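Local atomic coordinates of histidinol dehydrogenase (Elizabethkingia anophelis NUHP1, PDB entry 6AN0), a protein that probably catalyses, with zinc as cofactor, the two successive NAD-dependent oxidations that convert L-histidinol to L-histidine, the last step of histidine biosynthesis. Residues 9-14 with 284-289; 51-56 with 201-206; 100-105 with 151-156. All coordinates share one frame; numbering follows the deposited sequence. Where two conformers were deposited one is given.

Interaction 1: 9-14 with 284-289; sequences MQTYIN and QTLMQV
A helix packed over one face of a parallel beta-sheet, at an outermost strand of the sheet within this chain, brings L286 of helix 279-293 against M9 and T11 of segment 9-14, which runs into strand 10-13. The backbones stay well separated, M9 CA lying 7.8 Å from L286 CA, and only side chains meet across the gap. L286 does most of the work, because the two methyls of its fork serve different partners. Its CD2 meets the terminal methyl of the methionine, M9 CE, at 3.6 Å, while L286 CD1 reaches T11 CG2 at 3.5 Å. The chain of M9 runs almost straight as far as the sulfur and then bends (chi3 80°), which turns CE back to the leucine; the two side chains cross at about a right angle. In T11 the first torsion (57°) places OG1 between the backbone N and the carbonyl carbon and leaves CG2 as the methyl turned to the helix.

M9 and T11 point at the helix, and I13 continues the row by touching L282 and E279 one turn or more earlier on it, whereas Q10 points away. Backbone hydrogen bonds link Q10 and Y12 with G311, and Y12 and N14 with V313, fixing the strand beside strand 310-313; on the helix V289 rests on A257 of helix 253-264. Helix 279-293, followed by helix 299-307, forms the connection between the parallel neighbours 271-276 and 310-313, and the contact shows an N-terminal strand added at the edge of a beta-alpha-beta crossover in an alpha/beta fold.

Interaction 2: 51-56 with 201-206; sequences KALINY and FGTETI
L53 of helix 50-61 and I206 of the loop after helix 192-201 meet methyl to methyl, and this is the tight end of the contact: L53 CD1 stands 3.6 Å from I206 CD1. The leucine's first torsion (-96°) is well displaced from the staggered value, and the extended second torsion directs CD1 toward the loop. T203 borders the same methyl more loosely, with its OG1 4.2 Å from L53 CD1. I45, I68, A190 and A198 also touch L53, giving it largely apolar neighbours, and the side chain of Q194, a predicted NAD-binding residue, is about 4 Å from it at the nearest atoms.

What presents T203 and I206 together is an ST motif. I206 N donates to T203 OG1 at 3.1 Å with an N-H...O angle of 152°, and T203 N returns a backbone bond of 2.8 Å to I206 O, closing the loop into a compact turn. Just before it, G202 leaves the helix with positive phi (83°). The threonine hydroxyl is also hydrogen-bonded to D50 OD1, and D50 OD2 binds T205 OG1, so one carboxylate at the start of the helix holds two loop hydroxyls.

The outer side is looser and polar. There E204 curls its carboxylate back, OE1 bonding to D50 N in the first turn of helix 50-61. K51 and E204 are both exposed and of opposite charge, yet K51 NZ stays 6.9 Å from E204 OE2, too far for an ion pair; K51 NZ makes a long, weak ion pair with E48 OE1.

Interaction 3: 100-105 with 151-156; sequences FHASQK and AQLAGC
Apolar packing comes first, and it centres on L153, whose side chain meets H101 and A102 near the end of helix 84-102. With CG anti to its own carbonyl carbon and the chain continuing extended (chi2 168°), L153 sends CD1 directly to the backbone there: the methyl lies 3.6 Å from A102 N and 3.7 Å from H101 CB. The other branch, L153 CD2, sits 4.1 Å from A102 CB. H101 contributes its CB rather than its ring, which leads away from the leucine; ND1 of that ring is bonded to I97 O one turn back, and F100 CD2 lies over one face toward the rim.

Polar contacts lie to one side of this packing. K105, extended from CG outward, spans to the neighbouring helix and makes a weak hydrogen bond from NZ to L153 O at 3.3 Å. A water also joins the two, donating to L153 O at 3.1 Å, although its 2.5 Å approach to K105 NZ is short enough to treat with caution. A cation at the C-terminal end of a helix would be expected to benefit from the helix dipole.

Local bonds shape both ends. Helix 142-154 closes in a Schellman motif, with G155 at positive phi and C156 N bonded to A151 O at 3.2 Å. Helix 84-102 passes into a type I turn from A102 to K105, while the side chain of S103 donates from OG to F100 O at 2.6 Å. C119, I111 and R121 of the second subunit pack on F100, S103 and Q104 respectively. Two helix C termini thus pack together, one ended by a Schellman motif and the other by a turn whose lysine reaches across to its neighbour.

Overall arrangement
Read from the N terminus, the three contacts form a fully nested series, opened in the order 1, 2, 3 and closed in the order 3, 2, 1, without crossing. Segment 100-105 is answered first, by 151-156, closing a loop of 45 residues that contains strands 111-114 and 117-132. Interaction 2 then closes around it when 201-206 returns to helix 50-61, and interaction 1 encloses both. Interaction 1 belongs to the six-stranded parallel sheet; interaction 2 joins helix 50-61 to the loop after helix 192-201, its centre about 50 Å from that of interaction 1. Interaction 3 joins the C-terminal ends of helices 84-102 and 142-154 close to the second subunit, about 30 Å from interaction 2 between centres.

Interaction 1: 9-14 with 284-289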
ATOM      1  N   MET A   9      -7.078  29.158  21.357  1.00 54.17           N
ATOM      2  CA  MET A   9      -7.358  28.744  19.987  1.00 36.30           C
ATOM      3  C   MET A   9      -7.928  29.909  19.192  1.00 38.76           C
ATOM      4  O   MET A   9      -8.814  30.622  19.671  1.00 46.44           O
ATOM      5  CB  MET A   9      -8.354  27.580  19.958  1.00 42.28           C
ATOM      6  CG  MET A   9      -8.195  26.611  18.821  1.00 44.97           C
ATOM      7  SD  MET A   9      -9.315  25.222  19.095  1.00 59.16           S
ATOM      8  CE  MET A   9     -10.844  25.943  18.523  1.00 48.70           C
ATOM      9  N   GLN A  10      -7.440  30.072  17.965  1.00 43.42           N
ATOM     10  CA  GLN A  10      -7.885  31.131  17.075  1.00 51.33           C
ATOM     11  C   GLN A  10      -9.175  30.729  16.368  1.00 52.24           C
ATOM     12  O   GLN A  10      -9.381  29.558  16.035  1.00 48.35           O
ATOM     13  CB  GLN A  10      -6.793  31.433  16.048  1.00 55.28           C
ATOM     14  CG  GLN A  10      -7.061  32.613  15.141  1.00 70.62           C
ATOM     15  CD  GLN A  10      -5.777  33.211  14.602  1.00 70.87           C
ATOM     16  OE1 GLN A  10      -4.743  33.186  15.271  1.00 66.30           O
ATOM     17  NE2 GLN A  10      -5.832  33.743  13.385  1.00 68.69           N
ATOM     18  N   THR A  11     -10.045  31.712  16.129  1.00 43.52           N
ATOM     19  CA  THR A  11     -11.354  31.441  15.552  1.00 42.67           C
ATOM     20  C   THR A  11     -11.582  32.233  14.270  1.00 45.09           C
ATOM     21  O   THR A  11     -11.050  33.333  14.086  1.00 40.58           O
ATOM     22  CB  THR A  11     -12.483  31.754  16.534  1.00 38.19           C
ATOM     23  OG1 THR A  11     -12.385  33.116  16.955  1.00 47.53           O
ATOM     24  CG2 THR A  11     -12.395  30.852  17.737  1.00 46.54           C
ATOM     25  N   TYR A  12     -12.414  31.659  13.400  1.00 44.96           N
ATOM     26  CA  TYR A  12     -12.752  32.238  12.104  1.00 42.58           C
ATOM     27  C   TYR A  12     -14.250  32.079  11.892  1.00 47.91           C
ATOM     28  O   TYR A  12     -14.760  30.955  11.918  1.00 43.36           O
ATOM     29  CB  TYR A  12     -11.969  31.550  10.981  1.00 39.75           C
ATOM     30  CG  TYR A  12     -10.478  31.468  11.227  1.00 44.87           C
ATOM     31  CD1 TYR A  12      -9.615  32.445  10.732  1.00 51.29           C
ATOM     32  CD2 TYR A  12      -9.934  30.424  11.959  1.00 41.26           C
ATOM     33  CE1 TYR A  12      -8.250  32.372  10.959  1.00 52.88           C
ATOM     34  CE2 TYR A  12      -8.574  30.343  12.192  1.00 49.23           C
ATOM     35  CZ  TYR A  12      -7.736  31.317  11.689  1.00 58.87           C
ATOM     36  OH  TYR A  12      -6.385  31.227  11.925  1.00 72.65           O
ATOM     37  N   ILE A  13     -14.957  33.191  11.687  1.00 42.08           N
ATOM     38  CA  ILE A  13     -16.417  33.190  11.621  1.00 47.82           C
ATOM     39  C   ILE A  13     -16.836  33.358  10.166  1.00 54.18           C
ATOM     40  O   ILE A  13     -16.714  34.453   9.599  1.00 54.62           O
ATOM     41  CB  ILE A  13     -17.033  34.294  12.491  1.00 49.16           C
ATOM     42  CG1 ILE A  13     -16.458  34.254  13.909  1.00 45.76           C
ATOM     43  CG2 ILE A  13     -18.543  34.145  12.523  1.00 51.07           C
ATOM     44  CD1 ILE A  13     -16.682  32.926  14.635  1.00 40.15           C
ATOM     45  N   ASN A  14     -17.372  32.291   9.580  1.00 42.96           N
ATOM     46  CA  ASN A  14     -17.819  32.276   8.191  1.00 49.44           C
ATOM     47  C   ASN A  14     -16.727  32.745   7.222  1.00 49.75           C
ATOM     48  O   ASN A  14     -16.913  33.718   6.494  1.00 51.70           O
ATOM     49  CB  ASN A  14     -19.078  33.115   8.010  1.00 48.71           C
ATOM     50  CG  ASN A  14     -20.201  32.712   8.949  1.00 49.74           C
ATOM     51  OD1 ASN A  14     -20.665  33.523   9.752  1.00 56.52           O
ATOM     52  ND2 ASN A  14     -20.654  31.464   8.849  1.00 42.58           N
ATOM     53  N   GLN A 284     -19.244  28.223  23.689  1.00 35.38           N
ATOM     54  CA  GLN A 284     -19.388  27.336  24.843  1.00 33.28           C
ATOM     55  C   GLN A 284     -18.283  26.285  24.878  1.00 34.31           C
ATOM     56  O   GLN A 284     -17.764  25.955  25.953  1.00 34.08           O
ATOM     57  CB  GLN A 284     -20.755  26.658  24.829  1.00 35.12           C
ATOM     58  CG  GLN A 284     -21.895  27.536  25.300  1.00 52.79           C
ATOM     59  CD  GLN A 284     -23.192  26.762  25.427  1.00 72.17           C
ATOM     60  OE1 GLN A 284     -23.229  25.685  26.027  1.00 80.74           O
ATOM     61  NE2 GLN A 284     -24.263  27.300  24.852  1.00 71.63           N
ATOM     62  N   THR A 285     -17.924  25.737  23.712  1.00 27.11           N
ATOM     63  CA  THR A 285     -16.875  24.726  23.652  1.00 29.58           C
ATOM     64  C   THR A 285     -15.519  25.311  24.034  1.00 27.05           C
ATOM     65  O   THR A 285     -14.729  24.661  24.724  1.00 31.31           O
ATOM     66  CB  THR A 285     -16.818  24.113  22.253  1.00 30.95           C
ATOM     67  OG1 THR A 285     -18.097  23.554  21.921  1.00 30.91           O
ATOM     68  CG2 THR A 285     -15.771  23.017  22.190  1.00 30.07           C
ATOM     69  N   LEU A 286     -15.230  26.536  23.591  1.00 30.72           N
ATOM     70  CA  LEU A 286     -13.953  27.160  23.933  1.00 32.80           C
ATOM     71  C   LEU A 286     -13.869  27.473  25.419  1.00 33.71           C
ATOM     72  O   LEU A 286     -12.794  27.364  26.026  1.00 32.10           O
ATOM     73  CB  LEU A 286     -13.751  28.427  23.109  1.00 36.46           C
ATOM     74  CG  LEU A 286     -13.451  28.180  21.632  1.00 35.66           C
ATOM     75  CD1 LEU A 286     -13.253  29.484  20.885  1.00 48.17           C
ATOM     76  CD2 LEU A 286     -12.237  27.298  21.506  1.00 45.52           C
ATOM     77  N   MET A 287     -14.984  27.886  26.020  1.00 32.83           N
ATOM     78  CA  MET A 287     -15.008  28.076  27.466  1.00 35.22           C
ATOM     79  C   MET A 287     -14.696  26.773  28.186  1.00 36.86           C
ATOM     80  O   MET A 287     -13.942  26.760  29.168  1.00 37.62           O
ATOM     81  CB  MET A 287     -16.373  28.612  27.904  1.00 41.74           C
ATOM     82  CG  MET A 287     -16.676  30.030  27.444  1.00 63.84           C
ATOM     83  SD  MET A 287     -18.365  30.550  27.833  1.00 81.51           S
ATOM     84  CE  MET A 287     -18.404  30.288  29.608  1.00 79.81           C
ATOM     85  N   GLN A 288     -15.271  25.663  27.709  1.00 33.86           N
ATOM     86  CA  GLN A 288     -14.977  24.360  28.294  1.00 30.06           C
ATOM     87  C   GLN A 288     -13.514  23.984  28.093  1.00 30.97           C
ATOM     88  O   GLN A 288     -12.890  23.401  28.986  1.00 31.67           O
ATOM     89  CB  GLN A 288     -15.891  23.295  27.682  1.00 27.41           C
ATOM     90  CG  GLN A 288     -17.312  23.283  28.244  1.00 36.61           C
ATOM     91  CD  GLN A 288     -17.401  22.667  29.630  1.00 41.12           C
ATOM     92  OE1 GLN A 288     -16.459  22.038  30.108  1.00 36.43           O
ATOM     93  NE2 GLN A 288     -18.546  22.845  30.282  1.00 43.01           N
ATOM     94  N   VAL A 289     -12.952  24.303  26.924  1.00 27.86           N
ATOM     95  CA  VAL A 289     -11.540  24.019  26.675  1.00 28.88           C
ATOM     96  C   VAL A 289     -10.673  24.748  27.688  1.00 28.18           C
ATOM     97  O   VAL A 289      -9.763  24.163  28.285  1.00 30.13           O
ATOM     98  CB  VAL A 289     -11.151  24.407  25.237  1.00 35.82           C
ATOM     99  CG1 VAL A 289      -9.619  24.434  25.088  1.00 30.55           C
ATOM    100  CG2 VAL A 289     -11.775  23.454  24.233  1.00 30.69           C
TER

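Interaction 2: 51-56 with 201-206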
ATOM      1  N   LYS A  51      27.025  -5.507  16.476  1.00 27.64           N
ATOM      2  CA  LYS A  51      27.943  -4.594  17.152  1.00 31.01           C
ATOM      3  C   LYS A  51      27.508  -3.152  16.952  1.00 34.56           C
ATOM      4  O   LYS A  51      27.592  -2.339  17.880  1.00 32.70           O
ATOM      5  CB  LYS A  51      29.372  -4.805  16.662  1.00 33.10           C
ATOM      6  CG  LYS A  51      30.030  -6.057  17.217  1.00 32.21           C
ATOM      7  CD  LYS A  51      31.487  -6.160  16.791  1.00 43.58           C
ATOM      8  CE  LYS A  51      31.611  -6.287  15.287  1.00 53.51           C
ATOM      9  NZ  LYS A  51      33.008  -6.602  14.869  1.00 69.86           N
ATOM     10  N   ALA A  52      27.019  -2.827  15.750  1.00 29.78           N
ATOM     11  CA  ALA A  52      26.464  -1.499  15.504  1.00 30.20           C
ATOM     12  C   ALA A  52      25.232  -1.239  16.366  1.00 31.13           C
ATOM     13  O   ALA A  52      25.094  -0.153  16.945  1.00 26.02           O
ATOM     14  CB  ALA A  52      26.124  -1.339  14.020  1.00 31.71           C
ATOM     15  N   LEU A  53      24.315  -2.217  16.451  1.00 26.08           N
ATOM     16  CA  LEU A  53      23.147  -2.064  17.315  1.00 26.10           C
ATOM     17  C   LEU A  53      23.558  -1.728  18.743  1.00 25.20           C
ATOM     18  O   LEU A  53      23.022  -0.798  19.360  1.00 30.79           O
ATOM     19  CB  LEU A  53      22.298  -3.337  17.304  1.00 29.90           C
ATOM     20  CG  LEU A  53      21.117  -3.408  16.357  1.00 37.87           C
ATOM     21  CD1 LEU A  53      20.458  -4.762  16.512  1.00 32.06           C
ATOM     22  CD2 LEU A  53      20.123  -2.267  16.615  1.00 34.27           C
ATOM     23  N   ILE A  54      24.525  -2.469  19.281  1.00 24.05           N
ATOM     24  CA  ILE A  54      24.958  -2.212  20.647  1.00 26.58           C
ATOM     25  C   ILE A  54      25.637  -0.850  20.745  1.00 32.61           C
ATOM     26  O   ILE A  54      25.392  -0.097  21.691  1.00 27.38           O
ATOM     27  CB  ILE A  54      25.857  -3.365  21.139  1.00 35.12           C
ATOM     28  CG1 ILE A  54      24.984  -4.606  21.379  1.00 37.34           C
ATOM     29  CG2 ILE A  54      26.620  -2.974  22.410  1.00 39.07           C
ATOM     30  CD1 ILE A  54      25.735  -5.881  21.612  1.00 40.98           C
ATOM     31  N   ASN A  55      26.448  -0.485  19.743  1.00 28.98           N
ATOM     32  CA  ASN A  55      27.197   0.770  19.813  0.59 26.97           C
ATOM     33  C   ASN A  55      26.267   1.978  19.724  1.00 26.03           C
ATOM     34  O   ASN A  55      26.423   2.946  20.480  1.00 30.48           O
ATOM     35  CB  ASN A  55      28.258   0.813  18.702  0.59 27.75           C
ATOM     36  CG  ASN A  55      29.405   1.775  19.012  0.59 34.72           C
ATOM     37  OD1 ASN A  55      29.652   2.118  20.170  0.59 33.73           O
ATOM     38  ND2 ASN A  55      30.115   2.205  17.973  0.59 30.30           N
ATOM     39  N   TYR A  56      25.285   1.937  18.810  1.00 24.27           N
ATOM     40  CA  TYR A  56      24.315   3.022  18.706  1.00 22.83           C
ATOM     41  C   TYR A  56      23.404   3.078  19.924  1.00 28.47           C
ATOM     42  O   TYR A  56      22.980   4.165  20.326  1.00 28.36           O
ATOM     43  CB  TYR A  56      23.468   2.874  17.430  1.00 24.37           C
ATOM     44  CG  TYR A  56      24.166   3.436  16.213  1.00 25.40           C
ATOM     45  CD1 TYR A  56      25.066   2.672  15.494  1.00 27.49           C
ATOM     46  CD2 TYR A  56      23.946   4.747  15.806  1.00 33.37           C
ATOM     47  CE1 TYR A  56      25.722   3.190  14.394  1.00 28.06           C
ATOM     48  CE2 TYR A  56      24.601   5.273  14.711  1.00 30.85           C
ATOM     49  CZ  TYR A  56      25.486   4.488  14.010  1.00 27.01           C
ATOM     50  OH  TYR A  56      26.138   5.001  12.915  1.00 26.94           O
ATOM     51  N   PHE A 201      17.969  -4.678   7.130  1.00 20.99           N
ATOM     52  CA  PHE A 201      19.056  -5.487   6.594  1.00 25.49           C
ATOM     53  C   PHE A 201      19.269  -6.785   7.352  1.00 28.98           C
ATOM     54  O   PHE A 201      19.871  -7.711   6.798  1.00 26.39           O
ATOM     55  CB  PHE A 201      20.372  -4.685   6.583  1.00 27.82           C
ATOM     56  CG  PHE A 201      20.279  -3.403   5.803  1.00 28.98           C
ATOM     57  CD1 PHE A 201      20.376  -3.411   4.417  1.00 35.11           C
ATOM     58  CD2 PHE A 201      20.049  -2.194   6.453  1.00 27.49           C
ATOM     59  CE1 PHE A 201      20.265  -2.231   3.684  1.00 37.45           C
ATOM     60  CE2 PHE A 201      19.931  -1.010   5.727  1.00 29.87           C
ATOM     61  CZ  PHE A 201      20.040  -1.029   4.345  1.00 29.65           C
ATOM     62  N   GLY A 202      18.775  -6.883   8.582  1.00 25.54           N
ATOM     63  CA  GLY A 202      19.014  -8.055   9.407  1.00 23.10           C
ATOM     64  C   GLY A 202      20.358  -7.993  10.104  1.00 28.58           C
ATOM     65  O   GLY A 202      21.300  -7.397   9.582  1.00 26.34           O
ATOM     66  N   THR A 203      20.453  -8.578  11.291  1.00 21.79           N
ATOM     67  CA  THR A 203      21.725  -8.774  11.978  1.00 27.67           C
ATOM     68  C   THR A 203      21.794 -10.223  12.433  1.00 32.01           C
ATOM     69  O   THR A 203      20.903 -11.028  12.138  1.00 31.75           O
ATOM     70  CB  THR A 203      21.888  -7.830  13.177  1.00 32.78           C
ATOM     71  OG1 THR A 203      20.950  -8.187  14.201  1.00 29.88           O
ATOM     72  CG2 THR A 203      21.661  -6.369  12.768  1.00 31.92           C
ATOM     73  N   GLU A 204      22.857 -10.558  13.171  1.00 30.53           N
ATOM     74  CA  GLU A 204      22.955 -11.899  13.733  1.00 28.91           C
ATOM     75  C   GLU A 204      21.764 -12.218  14.629  1.00 34.50           C
ATOM     76  O   GLU A 204      21.303 -13.363  14.658  1.00 36.05           O
ATOM     77  CB  GLU A 204      24.258 -12.057  14.515  1.00 32.98           C
ATOM     78  CG  GLU A 204      25.515 -11.845  13.694  1.00 37.91           C
ATOM     79  CD  GLU A 204      26.093 -10.455  13.871  1.00 35.91           C
ATOM     80  OE1 GLU A 204      25.329  -9.546  14.253  1.00 32.08           O
ATOM     81  OE2 GLU A 204      27.308 -10.275  13.633  1.00 35.63           O
ATOM     82  N   THR A 205      21.244 -11.228  15.352  1.00 29.24           N
ATOM     83  CA  THR A 205      20.154 -11.461  16.295  1.00 31.48           C
ATOM     84  C   THR A 205      18.773 -11.188  15.711  1.00 39.48           C
ATOM     85  O   THR A 205      17.802 -11.840  16.113  1.00 34.79           O
ATOM     86  CB  THR A 205      20.355 -10.602  17.550  1.00 31.88           C
ATOM     87  OG1 THR A 205      21.639 -10.897  18.118  1.00 30.64           O
ATOM     88  CG2 THR A 205      19.285 -10.879  18.598  1.00 32.32           C
ATOM     89  N   ILE A 206      18.656 -10.267  14.761  1.00 35.26           N
ATOM     90  CA  ILE A 206      17.360  -9.827  14.250  1.00 26.44           C
ATOM     91  C   ILE A 206      17.265 -10.245  12.790  1.00 32.88           C
ATOM     92  O   ILE A 206      18.036  -9.770  11.950  1.00 31.99           O
ATOM     93  CB  ILE A 206      17.179  -8.313  14.418  1.00 24.32           C
ATOM     94  CG1 ILE A 206      17.321  -7.939  15.905  1.00 26.75           C
ATOM     95  CG2 ILE A 206      15.835  -7.846  13.833  1.00 23.35           C
ATOM     96  CD1 ILE A 206      17.312  -6.431  16.205  1.00 26.48           C
TER

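Interaction 3: 100-105 with 151-156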
ATOM      1  N   PHE A 100     -12.890  -7.360  15.544  1.00 20.29           N
ATOM      2  CA  PHE A 100     -13.117  -6.503  14.384  1.00 22.73           C
ATOM      3  C   PHE A 100     -12.163  -6.828  13.241  1.00 24.12           C
ATOM      4  O   PHE A 100     -12.569  -6.830  12.071  1.00 20.54           O
ATOM      5  CB  PHE A 100     -12.980  -5.021  14.767  1.00 21.86           C
ATOM      6  CG  PHE A 100     -13.229  -4.074  13.612  1.00 22.30           C
ATOM      7  CD1 PHE A 100     -14.480  -4.017  13.010  1.00 23.95           C
ATOM      8  CD2 PHE A 100     -12.222  -3.240  13.138  1.00 21.32           C
ATOM      9  CE1 PHE A 100     -14.739  -3.149  11.948  1.00 24.32           C
ATOM     10  CE2 PHE A 100     -12.469  -2.356  12.075  1.00 19.10           C
ATOM     11  CZ  PHE A 100     -13.731  -2.307  11.480  1.00 24.04           C
ATOM     12  N   HIS A 101     -10.888  -7.102  13.543  1.00 19.88           N
ATOM     13  CA  HIS A 101      -9.961  -7.395  12.448  1.00 22.54           C
ATOM     14  C   HIS A 101     -10.186  -8.780  11.868  1.00 21.25           C
ATOM     15  O   HIS A 101      -9.942  -8.994  10.672  1.00 22.28           O
ATOM     16  CB  HIS A 101      -8.513  -7.229  12.908  1.00 20.94           C
ATOM     17  CG  HIS A 101      -8.136  -5.798  13.092  1.00 19.85           C
ATOM     18  ND1 HIS A 101      -8.486  -5.080  14.214  1.00 22.90           N
ATOM     19  CD2 HIS A 101      -7.522  -4.927  12.257  1.00 21.80           C
ATOM     20  CE1 HIS A 101      -8.069  -3.830  14.079  1.00 22.70           C
ATOM     21  NE2 HIS A 101      -7.486  -3.711  12.898  1.00 20.85           N
ATOM     22  N   ALA A 102     -10.661  -9.728  12.678  1.00 19.79           N
ATOM     23  CA  ALA A 102     -10.971 -11.038  12.124  1.00 21.32           C
ATOM     24  C   ALA A 102     -12.098 -10.954  11.105  1.00 24.56           C
ATOM     25  O   ALA A 102     -12.133 -11.751  10.161  1.00 23.18           O
ATOM     26  CB  ALA A 102     -11.336 -12.018  13.243  1.00 27.17           C
ATOM     27  N   SER A 103     -13.017  -9.991  11.269  1.00 27.95           N
ATOM     28  CA  SER A 103     -14.157  -9.859  10.359  1.00 23.60           C
ATOM     29  C   SER A 103     -13.727  -9.391   8.975  1.00 22.51           C
ATOM     30  O   SER A 103     -14.505  -9.498   8.024  1.00 22.01           O
ATOM     31  CB  SER A 103     -15.197  -8.885  10.934  1.00 23.21           C
ATOM     32  OG  SER A 103     -14.758  -7.523  10.825  1.00 24.24           O
ATOM     33  N   GLN A 104     -12.503  -8.881   8.840  1.00 18.80           N
ATOM     34  CA  GLN A 104     -12.019  -8.354   7.570  1.00 22.14           C
ATOM     35  C   GLN A 104     -11.525  -9.446   6.626  1.00 25.73           C
ATOM     36  O   GLN A 104     -11.213  -9.143   5.466  1.00 22.84           O
ATOM     37  CB  GLN A 104     -10.905  -7.320   7.833  1.00 19.53           C
ATOM     38  CG  GLN A 104     -11.395  -6.135   8.696  1.00 21.66           C
ATOM     39  CD  GLN A 104     -10.263  -5.216   9.151  1.00 22.34           C
ATOM     40  OE1 GLN A 104      -9.088  -5.495   8.903  1.00 23.21           O
ATOM     41  NE2 GLN A 104     -10.615  -4.116   9.817  1.00 20.24           N
ATOM     42  N   LYS A 105     -11.466 -10.696   7.083  1.00 24.52           N
ATOM     43  CA  LYS A 105     -11.059 -11.794   6.213  1.00 26.67           C
ATOM     44  C   LYS A 105     -12.110 -11.993   5.129  1.00 29.26           C
ATOM     45  O   LYS A 105     -13.309 -11.970   5.403  1.00 28.42           O
ATOM     46  CB  LYS A 105     -10.894 -13.090   7.016  1.00 27.32           C
ATOM     47  CG  LYS A 105      -9.823 -13.020   8.103  1.00 30.70           C
ATOM     48  CD  LYS A 105      -9.595 -14.369   8.794  1.00 42.24           C
ATOM     49  CE  LYS A 105      -8.426 -14.266   9.763  1.00 43.68           C
ATOM     50  NZ  LYS A 105      -7.998 -15.566  10.352  1.00 47.25           N
ATOM     51  N   ALA A 151      -1.442  -8.837  12.590  1.00 17.11           N
ATOM     52  CA  ALA A 151      -0.349  -9.678  12.110  1.00 18.33           C
ATOM     53  C   ALA A 151      -0.590 -11.141  12.456  1.00 22.95           C
ATOM     54  O   ALA A 151      -0.372 -12.030  11.625  1.00 20.94           O
ATOM     55  CB  ALA A 151       0.987  -9.207  12.705  1.00 17.74           C
ATOM     56  N   GLN A 152      -1.011 -11.415  13.691  1.00 18.90           N
ATOM     57  CA  GLN A 152      -1.273 -12.795  14.083  1.00 21.77           C
ATOM     58  C   GLN A 152      -2.447 -13.368  13.305  1.00 20.50           C
ATOM     59  O   GLN A 152      -2.378 -14.500  12.817  1.00 20.90           O
ATOM     60  CB  GLN A 152      -1.517 -12.881  15.595  1.00 21.98           C
ATOM     61  CG  GLN A 152      -0.276 -12.601  16.441  1.00 28.74           C
ATOM     62  CD  GLN A 152       0.751 -13.740  16.415  1.00 28.91           C
ATOM     63  OE1 GLN A 152       0.898 -14.452  15.414  1.00 30.62           O
ATOM     64  NE2 GLN A 152       1.461 -13.916  17.529  1.00 28.21           N
ATOM     65  N   LEU A 153      -3.514 -12.583  13.141  1.00 21.46           N
ATOM     66  CA  LEU A 153      -4.696 -13.062  12.436  1.00 18.17           C
ATOM     67  C   LEU A 153      -4.403 -13.380  10.981  1.00 21.36           C
ATOM     68  O   LEU A 153      -4.995 -14.312  10.418  1.00 23.41           O
ATOM     69  CB  LEU A 153      -5.813 -12.023  12.517  1.00 21.94           C
ATOM     70  CG  LEU A 153      -6.570 -11.935  13.843  1.00 28.22           C
ATOM     71  CD1 LEU A 153      -7.417 -10.669  13.828  1.00 24.35           C
ATOM     72  CD2 LEU A 153      -7.449 -13.169  14.033  1.00 29.46           C
ATOM     73  N   ALA A 154      -3.511 -12.606  10.356  1.00 18.43           N
ATOM     74  CA  ALA A 154      -3.119 -12.843   8.971  1.00 21.35           C
ATOM     75  C   ALA A 154      -2.302 -14.120   8.797  1.00 23.72           C
ATOM     76  O   ALA A 154      -2.192 -14.618   7.669  1.00 22.26           O
ATOM     77  CB  ALA A 154      -2.306 -11.651   8.450  1.00 21.32           C
ATOM     78  N   GLY A 155      -1.726 -14.653   9.871  1.00 24.37           N
ATOM     79  CA  GLY A 155      -0.861 -15.816   9.761  1.00 21.83           C
ATOM     80  C   GLY A 155       0.603 -15.492   9.563  1.00 19.06           C
ATOM     81  O   GLY A 155       1.361 -16.359   9.111  1.00 22.57           O
ATOM     82  N   CYS A 156       1.024 -14.269   9.879  1.00 19.56           N
ATOM     83  CA  CYS A 156       2.430 -13.893   9.755  1.00 20.33           C
ATOM     84  C   CYS A 156       3.281 -14.715  10.726  1.00 29.48           C
ATOM     85  O   CYS A 156       3.022 -14.718  11.932  1.00 27.59           O
ATOM     86  CB  CYS A 156       2.593 -12.396  10.031  1.00 18.85           C
ATOM     87  SG  CYS A 156       1.577 -11.325   8.945  1.00 25.31           S
TER
HETATM   88  O   HOH W   1      -6.395 -16.542  11.979  1.00 42.33           O